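Local coordinates for resiniferatoxin-binding, phosphotriesterase-related protein (Rhodobacter sphaeroides 2.4.1, PDB 3K2G) that binds two zinc ions in a TIM barrel of the phosphotriesterase family and may hydrolyse phosphoric diesters, at residues 31-36 with 102-107; 236-241 with 261-266; 301-306 with 319-324. All blocks are in the same frame, centred on the assembly; numbering follows the deposited sequence.

Interaction 1: residues 31-36 with 102-107. With ZN (zinc ion), chain I.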
# COMPACT_ATOMS: atom_id res chain seq x y z
N THR B 31 17.68 11.19 -27.58
CA THR B 31 18.92 10.81 -26.93
C THR B 31 18.88 9.77 -25.81
O THR B 31 17.90 9.66 -25.07
CB THR B 31 19.58 12.08 -26.34
OG1 THR B 31 19.78 13.04 -27.38
CG2 THR B 31 20.91 11.76 -25.66
N LEU B 32 19.98 9.02 -25.69
CA LEU B 32 20.16 8.05 -24.63
C LEU B 32 21.20 8.72 -23.72
O LEU B 32 22.36 8.88 -24.10
CB LEU B 32 20.70 6.72 -25.17
CG LEU B 32 19.74 5.80 -25.93
CD1 LEU B 32 20.50 4.59 -26.47
CD2 LEU B 32 18.63 5.34 -24.99
N MSE B 33 20.76 9.12 -22.53
CA MSE B 33 21.60 9.81 -21.57
C MSE B 33 22.68 9.00 -20.87
O MSE B 33 23.60 9.57 -20.27
CB MSE B 33 20.72 10.44 -20.48
CG MSE B 33 20.00 11.72 -20.90
SE MSE B 33 21.15 13.14 -21.40
CE MSE B 33 22.25 13.15 -19.82
N HIS B 34 22.60 7.68 -20.94
CA HIS B 34 23.59 6.89 -20.23
C HIS B 34 23.86 5.53 -20.86
O HIS B 34 23.14 4.56 -20.60
CB HIS B 34 23.12 6.74 -18.78
CG HIS B 34 24.14 6.15 -17.86
ND1 HIS B 34 24.50 6.75 -16.68
CD2 HIS B 34 24.84 4.99 -17.93
CE1 HIS B 34 25.37 5.99 -16.05
NE2 HIS B 34 25.60 4.92 -16.78
N GLU B 35 24.91 5.46 -21.67
CA GLU B 35 25.29 4.22 -22.34
C GLU B 35 26.80 4.11 -22.42
O GLU B 35 27.50 5.12 -22.52
CB GLU B 35 24.74 4.19 -23.77
CG GLU B 35 23.25 4.43 -23.92
CD GLU B 35 22.41 3.34 -23.28
OE1 GLU B 35 22.87 2.18 -23.21
OE2 GLU B 35 21.27 3.65 -22.86
N HIS B 36 27.31 2.88 -22.39
CA HIS B 36 28.74 2.68 -22.52
C HIS B 36 28.92 2.03 -23.88
O HIS B 36 28.28 1.01 -24.17
CB HIS B 36 29.26 1.77 -21.41
CG HIS B 36 29.09 2.34 -20.05
ND1 HIS B 36 29.96 3.28 -19.52
CD2 HIS B 36 28.13 2.16 -19.12
CE1 HIS B 36 29.53 3.65 -18.33
NE2 HIS B 36 28.42 2.99 -18.07
N SER B 102 21.54 11.06 -30.65
CA SER B 102 22.68 11.24 -29.76
C SER B 102 22.80 10.23 -28.62
O SER B 102 21.80 9.71 -28.12
CB SER B 102 22.62 12.65 -29.15
OG SER B 102 22.40 13.64 -30.14
N ILE B 103 24.03 9.99 -28.20
CA ILE B 103 24.30 9.10 -27.07
C ILE B 103 25.31 9.75 -26.12
O ILE B 103 26.32 10.31 -26.56
CB ILE B 103 24.87 7.74 -27.51
CG1 ILE B 103 23.82 6.97 -28.31
CG2 ILE B 103 25.27 6.93 -26.27
CD1 ILE B 103 24.30 5.63 -28.82
N VAL B 104 25.03 9.68 -24.83
CA VAL B 104 25.92 10.22 -23.81
C VAL B 104 26.65 9.03 -23.18
O VAL B 104 26.03 8.16 -22.58
CB VAL B 104 25.15 10.98 -22.70
CG1 VAL B 104 26.13 11.52 -21.66
CG2 VAL B 104 24.35 12.13 -23.32
N ASP B 105 27.97 9.00 -23.35
CA ASP B 105 28.77 7.92 -22.80
C ASP B 105 29.54 8.43 -21.58
O ASP B 105 30.53 9.16 -21.71
CB ASP B 105 29.76 7.40 -23.85
CG ASP B 105 30.48 6.15 -23.39
OD1 ASP B 105 30.84 6.08 -22.19
OD2 ASP B 105 30.68 5.24 -24.22
N PRO B 106 29.10 8.03 -20.39
CA PRO B 106 29.73 8.45 -19.13
C PRO B 106 30.92 7.59 -18.69
O PRO B 106 31.31 7.65 -17.52
CB PRO B 106 28.58 8.39 -18.15
CG PRO B 106 27.84 7.16 -18.62
CD PRO B 106 27.83 7.33 -20.12
N THR B 107 31.49 6.81 -19.60
CA THR B 107 32.64 5.98 -19.25
C THR B 107 33.77 6.94 -18.87
O THR B 107 34.17 7.77 -19.68
CB THR B 107 33.10 5.09 -20.44
OG1 THR B 107 32.01 4.26 -20.86
CG2 THR B 107 34.27 4.20 -20.02
ZN ZN I . 27.05 3.26 -16.40
O HOH W 1 26.97 2.36 -14.66
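Strands 31-32 and 102-105 run parallel, their segments 26° apart in direction, with Thr-31 paired to Ser-102 and Leu-32 to Ile-103. Ser-102 O accepts from Leu-32 N, Leu-32 O from Val-104 N (2.9 Å), and Val-104 O from Glu-35 N, so the pairing continues past the end of the short first strand. Val-104 stands alongside Met-33, a selenomethionine, its CG2 3.9 Å from SE, while CG2 of Ile-103 packs on CB of Glu-35 at 3.7 Å. The carboxylate of Glu-35 turns away to Ser-302 and the backbone N of His-303. With CG anti to the backbone N (chi1 -170°), the His-34 ring reaches past Pro-106 to the metal, and Pro-106 CG makes a CH-pi contact over one face, 3.6 Å from the ring centroid. His-36 uses its ring edge: ND1 donates to Thr-107 OG1 at 2.6 Å, almost straight (173°) and in the ring plane. That hydroxyl donates to the syn side of Asp-105 OD1, which also accepts from Thr-107 N in an Asx turn. These bonds, with the zinc, hold the imidazole's rotation and probably make NE2 a stronger ligand. NE2 of His-34 and NE2 of His-36 each bind zinc at 2.2 Å; Glu-177, Asp-304 and a water complete the site. This is the His-X-His motif of the metallo-dependent hydrolases, just after the first TIM-barrel strand.

Interaction 2: residues 236-241 with 261-266. With ZN (zinc ion), chain J.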
# COMPACT_ATOMS: atom_id res chain seq x y z
N LEU B 236 21.22 12.03 -11.16
CA LEU B 236 21.41 10.92 -10.24
C LEU B 236 21.13 9.63 -11.00
O LEU B 236 19.99 9.38 -11.40
CB LEU B 236 20.43 11.03 -9.06
CG LEU B 236 20.59 12.26 -8.17
CD1 LEU B 236 19.43 12.32 -7.18
CD2 LEU B 236 21.92 12.21 -7.43
N CYS B 237 22.18 8.82 -11.19
CA CYS B 237 22.07 7.56 -11.93
C CYS B 237 21.50 6.39 -11.16
O CYS B 237 21.53 6.36 -9.93
CB CYS B 237 23.44 7.13 -12.46
SG CYS B 237 24.26 8.31 -13.57
N HIS B 238 21.01 5.41 -11.91
CA HIS B 238 20.49 4.17 -11.34
C HIS B 238 19.35 4.32 -10.34
O HIS B 238 19.40 3.77 -9.24
CB HIS B 238 21.66 3.40 -10.72
CG HIS B 238 22.89 3.40 -11.57
ND1 HIS B 238 22.83 3.22 -12.94
CD2 HIS B 238 24.20 3.57 -11.26
CE1 HIS B 238 24.06 3.28 -13.44
NE2 HIS B 238 24.90 3.49 -12.44
N MSE B 239 18.32 5.03 -10.75
CA MSE B 239 17.17 5.23 -9.88
C MSE B 239 16.22 4.03 -9.87
O MSE B 239 15.45 3.85 -8.93
CB MSE B 239 16.42 6.48 -10.30
CG MSE B 239 17.23 7.76 -10.08
SE MSE B 239 17.88 7.95 -8.26
CE MSE B 239 16.15 8.04 -7.39
N ASN B 240 16.28 3.21 -10.92
CA ASN B 240 15.41 2.05 -11.07
C ASN B 240 15.14 1.23 -9.80
O ASN B 240 13.99 0.95 -9.49
CB ASN B 240 15.94 1.11 -12.15
CG ASN B 240 16.01 1.77 -13.52
OD1 ASN B 240 15.32 1.37 -14.45
ND2 ASN B 240 16.86 2.78 -13.63
N PRO B 241 16.19 0.82 -9.08
CA PRO B 241 16.02 0.02 -7.86
C PRO B 241 15.23 0.64 -6.71
O PRO B 241 14.77 -0.08 -5.83
CB PRO B 241 17.46 -0.30 -7.45
CG PRO B 241 18.21 -0.27 -8.75
CD PRO B 241 17.62 0.95 -9.41
N PHE B 261 16.55 6.84 -14.85
CA PHE B 261 16.16 5.43 -14.87
C PHE B 261 16.92 4.86 -16.07
O PHE B 261 16.36 4.62 -17.13
CB PHE B 261 14.64 5.31 -15.04
CG PHE B 261 13.88 5.72 -13.81
CD1 PHE B 261 13.57 4.79 -12.82
CD2 PHE B 261 13.52 7.05 -13.62
CE1 PHE B 261 12.92 5.18 -11.65
CE2 PHE B 261 12.87 7.45 -12.45
CZ PHE B 261 12.57 6.51 -11.47
N ASP B 262 18.22 4.68 -15.86
CA ASP B 262 19.13 4.17 -16.87
C ASP B 262 19.27 2.65 -16.89
O ASP B 262 20.19 2.13 -17.52
CB ASP B 262 20.52 4.78 -16.66
CG ASP B 262 20.91 4.85 -15.18
OD1 ASP B 262 20.77 3.83 -14.48
OD2 ASP B 262 21.37 5.92 -14.74
N MSE B 263 18.38 1.93 -16.22
CA MSE B 263 18.48 0.48 -16.20
C MSE B 263 17.33 -0.22 -16.90
O MSE B 263 17.06 -1.41 -16.67
CB MSE B 263 18.61 -0.00 -14.75
CG MSE B 263 19.94 0.39 -14.13
SE MSE B 263 20.06 0.39 -12.21
CE MSE B 263 19.58 -1.48 -11.89
N ILE B 264 16.66 0.52 -17.78
CA ILE B 264 15.54 -0.02 -18.54
C ILE B 264 15.97 -1.25 -19.32
O ILE B 264 16.92 -1.19 -20.11
CB ILE B 264 15.02 0.99 -19.56
CG1 ILE B 264 14.55 2.26 -18.85
CG2 ILE B 264 13.93 0.35 -20.41
CD1 ILE B 264 13.46 2.03 -17.83
N GLY B 265 15.27 -2.35 -19.13
CA GLY B 265 15.60 -3.57 -19.85
C GLY B 265 16.51 -4.50 -19.08
O GLY B 265 16.59 -5.69 -19.40
N MSE B 266 17.20 -3.96 -18.07
CA MSE B 266 18.12 -4.76 -17.24
C MSE B 266 17.34 -5.50 -16.17
O MSE B 266 16.78 -4.89 -15.26
CB MSE B 266 19.17 -3.87 -16.58
CG MSE B 266 20.10 -4.56 -15.55
SE MSE B 266 21.42 -3.31 -14.96
CE MSE B 266 21.49 -3.51 -12.99
ZN ZN J . 27.17 3.33 -12.78
O HOH W 1 26.97 2.36 -14.66
O HOH W 2 26.92 0.95 -12.49
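The carboxylate of Asp-262 grips His-238 at two points. OD1 accepts from the ring ND1 at 2.6 Å, and OD2 accepts from the backbone N at 2.9 Å on its syn side; the bond from the same N to OD1 is weak. The ring bond is not ideal: its angle at hydrogen is 146°, and ND1 meets OD1 from above the carboxylate plane, the two flat groups being turned 69° against each other. Asp-262 reaches this place with CG between its backbone N and carbonyl carbon (chi1 42°), which folds the acid back toward segment 236-241. CB of Cys-237 lies over one face of the His-238 ring, and the selenium of Met-263 approaches that ring obliquely, touching His-238 CB at 3.7 Å. Farther along, Met-263 CE packs on Pro-241 CG at 3.6 Å. Met-239 CB sits over the Phe-261 ring, 4.0 Å from its centroid; both residues also touch helix 246-255, and Phe-261 helix 280-292. NE2 of His-238 binds the second zinc at 2.3 Å, an ion shared with His-209, Glu-177 and two waters; Tyr-136 also belongs to this site. Asp-262 is thus a second-shell residue: the geometry is consistent with ND1 being held as donor and NE2 turned to the metal, and the negative charge probably strengthens the imidazole as a ligand.

Interaction 3: residues 301-306 with 319-324. With ZN (zinc ion), chain I; DTV ((2S,3S)-1,4-dimercaptobutane-2,3-diol), chain K.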
# COMPACT_ATOMS: atom_id res chain seq x y z
N LEU B 301 15.81 8.47 -19.17
CA LEU B 301 15.75 7.03 -19.46
C LEU B 301 16.93 6.53 -20.30
O LEU B 301 17.34 7.20 -21.24
CB LEU B 301 14.48 6.72 -20.25
CG LEU B 301 13.12 7.21 -19.75
CD1 LEU B 301 12.07 6.95 -20.84
CD2 LEU B 301 12.75 6.50 -18.47
N SER B 302 17.45 5.35 -19.98
CA SER B 302 18.55 4.78 -20.75
C SER B 302 18.71 3.30 -20.36
O SER B 302 17.96 2.81 -19.51
CB SER B 302 19.85 5.56 -20.50
OG SER B 302 20.49 5.89 -21.73
N HIS B 303 19.66 2.58 -20.98
CA HIS B 303 19.86 1.16 -20.66
C HIS B 303 21.10 0.86 -19.81
O HIS B 303 21.17 -0.18 -19.15
CB HIS B 303 20.04 0.29 -21.92
CG HIS B 303 19.14 0.64 -23.07
ND1 HIS B 303 19.35 1.74 -23.87
CD2 HIS B 303 18.09 -0.02 -23.61
CE1 HIS B 303 18.47 1.74 -24.85
NE2 HIS B 303 17.69 0.68 -24.72
N ASP B 304 22.07 1.76 -19.84
CA ASP B 304 23.33 1.54 -19.13
C ASP B 304 23.98 0.24 -19.64
O ASP B 304 24.42 -0.60 -18.85
CB ASP B 304 23.14 1.46 -17.62
CG ASP B 304 24.47 1.44 -16.87
OD1 ASP B 304 25.46 1.94 -17.45
OD2 ASP B 304 24.54 0.95 -15.72
N VAL B 305 24.00 0.08 -20.95
CA VAL B 305 24.65 -1.08 -21.55
C VAL B 305 26.10 -1.01 -21.05
O VAL B 305 26.77 0.00 -21.27
CB VAL B 305 24.66 -0.99 -23.08
CG1 VAL B 305 25.60 -2.03 -23.66
CG2 VAL B 305 23.25 -1.19 -23.62
N PHE B 306 26.56 -2.05 -20.37
CA PHE B 306 27.92 -2.04 -19.85
C PHE B 306 28.63 -3.39 -19.88
O PHE B 306 29.74 -3.51 -19.37
CB PHE B 306 27.94 -1.45 -18.43
CG PHE B 306 27.50 -2.40 -17.36
CD1 PHE B 306 28.43 -2.97 -16.49
CD2 PHE B 306 26.16 -2.72 -17.20
CE1 PHE B 306 28.03 -3.85 -15.49
CE2 PHE B 306 25.75 -3.60 -16.20
CZ PHE B 306 26.69 -4.16 -15.34
N TYR B 319 20.86 -1.08 -27.85
CA TYR B 319 20.66 0.35 -27.62
C TYR B 319 19.35 0.91 -28.16
O TYR B 319 19.07 2.09 -27.98
CB TYR B 319 21.80 1.17 -28.25
CG TYR B 319 23.19 0.84 -27.76
CD1 TYR B 319 23.59 1.18 -26.47
CD2 TYR B 319 24.09 0.16 -28.58
CE1 TYR B 319 24.87 0.85 -26.00
CE2 TYR B 319 25.37 -0.18 -28.12
CZ TYR B 319 25.75 0.17 -26.83
OH TYR B 319 27.00 -0.18 -26.38
N ALA B 320 18.54 0.08 -28.82
CA ALA B 320 17.28 0.56 -29.37
C ALA B 320 16.06 0.06 -28.60
O ALA B 320 14.92 0.29 -29.01
CB ALA B 320 17.16 0.15 -30.84
N PHE B 321 16.30 -0.59 -27.47
CA PHE B 321 15.23 -1.15 -26.65
C PHE B 321 14.33 -0.09 -26.01
O PHE B 321 13.11 -0.19 -26.08
CB PHE B 321 15.84 -2.05 -25.57
CG PHE B 321 14.83 -2.81 -24.77
CD1 PHE B 321 14.21 -3.94 -25.29
CD2 PHE B 321 14.47 -2.37 -23.50
CE1 PHE B 321 13.26 -4.64 -24.56
CE2 PHE B 321 13.52 -3.06 -22.75
CZ PHE B 321 12.92 -4.20 -23.28
N VAL B 322 14.92 0.91 -25.38
CA VAL B 322 14.13 1.95 -24.74
C VAL B 322 13.15 2.56 -25.74
O VAL B 322 11.95 2.67 -25.47
CB VAL B 322 15.03 3.06 -24.16
CG1 VAL B 322 14.20 4.30 -23.82
CG2 VAL B 322 15.70 2.54 -22.89
N THR B 323 13.67 2.93 -26.91
CA THR B 323 12.87 3.54 -27.97
C THR B 323 11.82 2.64 -28.60
O THR B 323 10.68 3.06 -28.80
CB THR B 323 13.77 4.04 -29.12
OG1 THR B 323 14.75 4.95 -28.61
CG2 THR B 323 12.93 4.75 -30.17
N LYS B 324 12.21 1.41 -28.91
CA LYS B 324 11.31 0.48 -29.57
C LYS B 324 10.35 -0.26 -28.65
O LYS B 324 9.21 -0.56 -29.04
CB LYS B 324 12.14 -0.54 -30.36
CG LYS B 324 11.34 -1.34 -31.39
CD LYS B 324 12.11 -2.57 -31.86
CE LYS B 324 13.49 -2.22 -32.39
NZ LYS B 324 14.20 -3.45 -32.84
ZN ZN I . 27.05 3.26 -16.40
S1 DTV K . 28.74 -1.42 -9.56
C1 DTV K . 29.55 -0.62 -11.03
C2 DTV K . 30.00 -1.61 -12.10
O2 DTV K . 28.85 -2.30 -12.57
C3 DTV K . 30.67 -0.88 -13.28
O3 DTV K . 29.75 -0.01 -13.87
C4 DTV K . 31.17 -1.85 -14.35
S4 DTV K . 32.72 -1.29 -15.11
O HOH W 1 26.97 2.36 -14.66
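Segment 301-306, the loop leaving strand 299-301, passes the start of helix 321-332, with Ser-302 and Val-322 nearest in backbone at 6.6 Å between their CA atoms. His-303 carries the contact. Its NE2 accepts from the backbone N of Val-322 at 2.9 Å, a fairly straight bond (160°) although the donor lies 31° out of the ring plane. The same valine covers one face of the imidazole: its CG2 is 3.5 Å from the ring centroid, offset toward the rim. With chi1 at 165°, CG2 lies on the side of the valine's own N-H, which lets one residue give the ring both a polar and an apolar partner. The backbone of Phe-321 lies at the ring edge, with its CB close by, and CE1 of His-303 comes to 3.2 Å from Tyr-319 O. The ring thus takes up an amide of the first helical turn, where the helix has no carbonyl of its own to offer, and an acceptor there probably suits the positive end of the helix dipole. In the TIM barrel this is the link from the eighth and last barrel strand to the following helix, with the loop at the metal-binding, C-terminal end of the strands. Within it Asp-304 turns away from the helix to bind zinc through OD1 at 2.3 Å, while OD2 accepts from the metal-bound water at 3.0 Å. Val-305 crosses the Tyr-319 ring at about a right angle, its CB 3.5 Å from CE1. The phenol is held at its far end, where OH is hydrogen-bonded to His-36 O. At the pocket, Phe-306 CE1 lies 3.4 Å from O2 of the bound dimercaptobutanediol, and on the outer side Lys-324 forms a salt bridge with Glu-68 of a second subunit.

In the fold
All three contacts are buried and gather around one binuclear zinc centre. Interaction 1 lies deepest, joining neighbouring parallel strands largely by backbone bonds; interaction 2 joins two loops through a carboxylate and an imidazole; interaction 3 joins a loop to a helix start, and its helix alone reaches another subunit. Interactions 1 and 3 supply ligands to the same zinc ion, interaction 2 to the other, and one water bridges the two ions and so touches all three contacts. Beyond the Glu-35 carboxylate that ties interaction 1 to interaction 3, the Ser-302 backbone of interaction 3 probably bonds Phe-261 and Ile-264 of interaction 2.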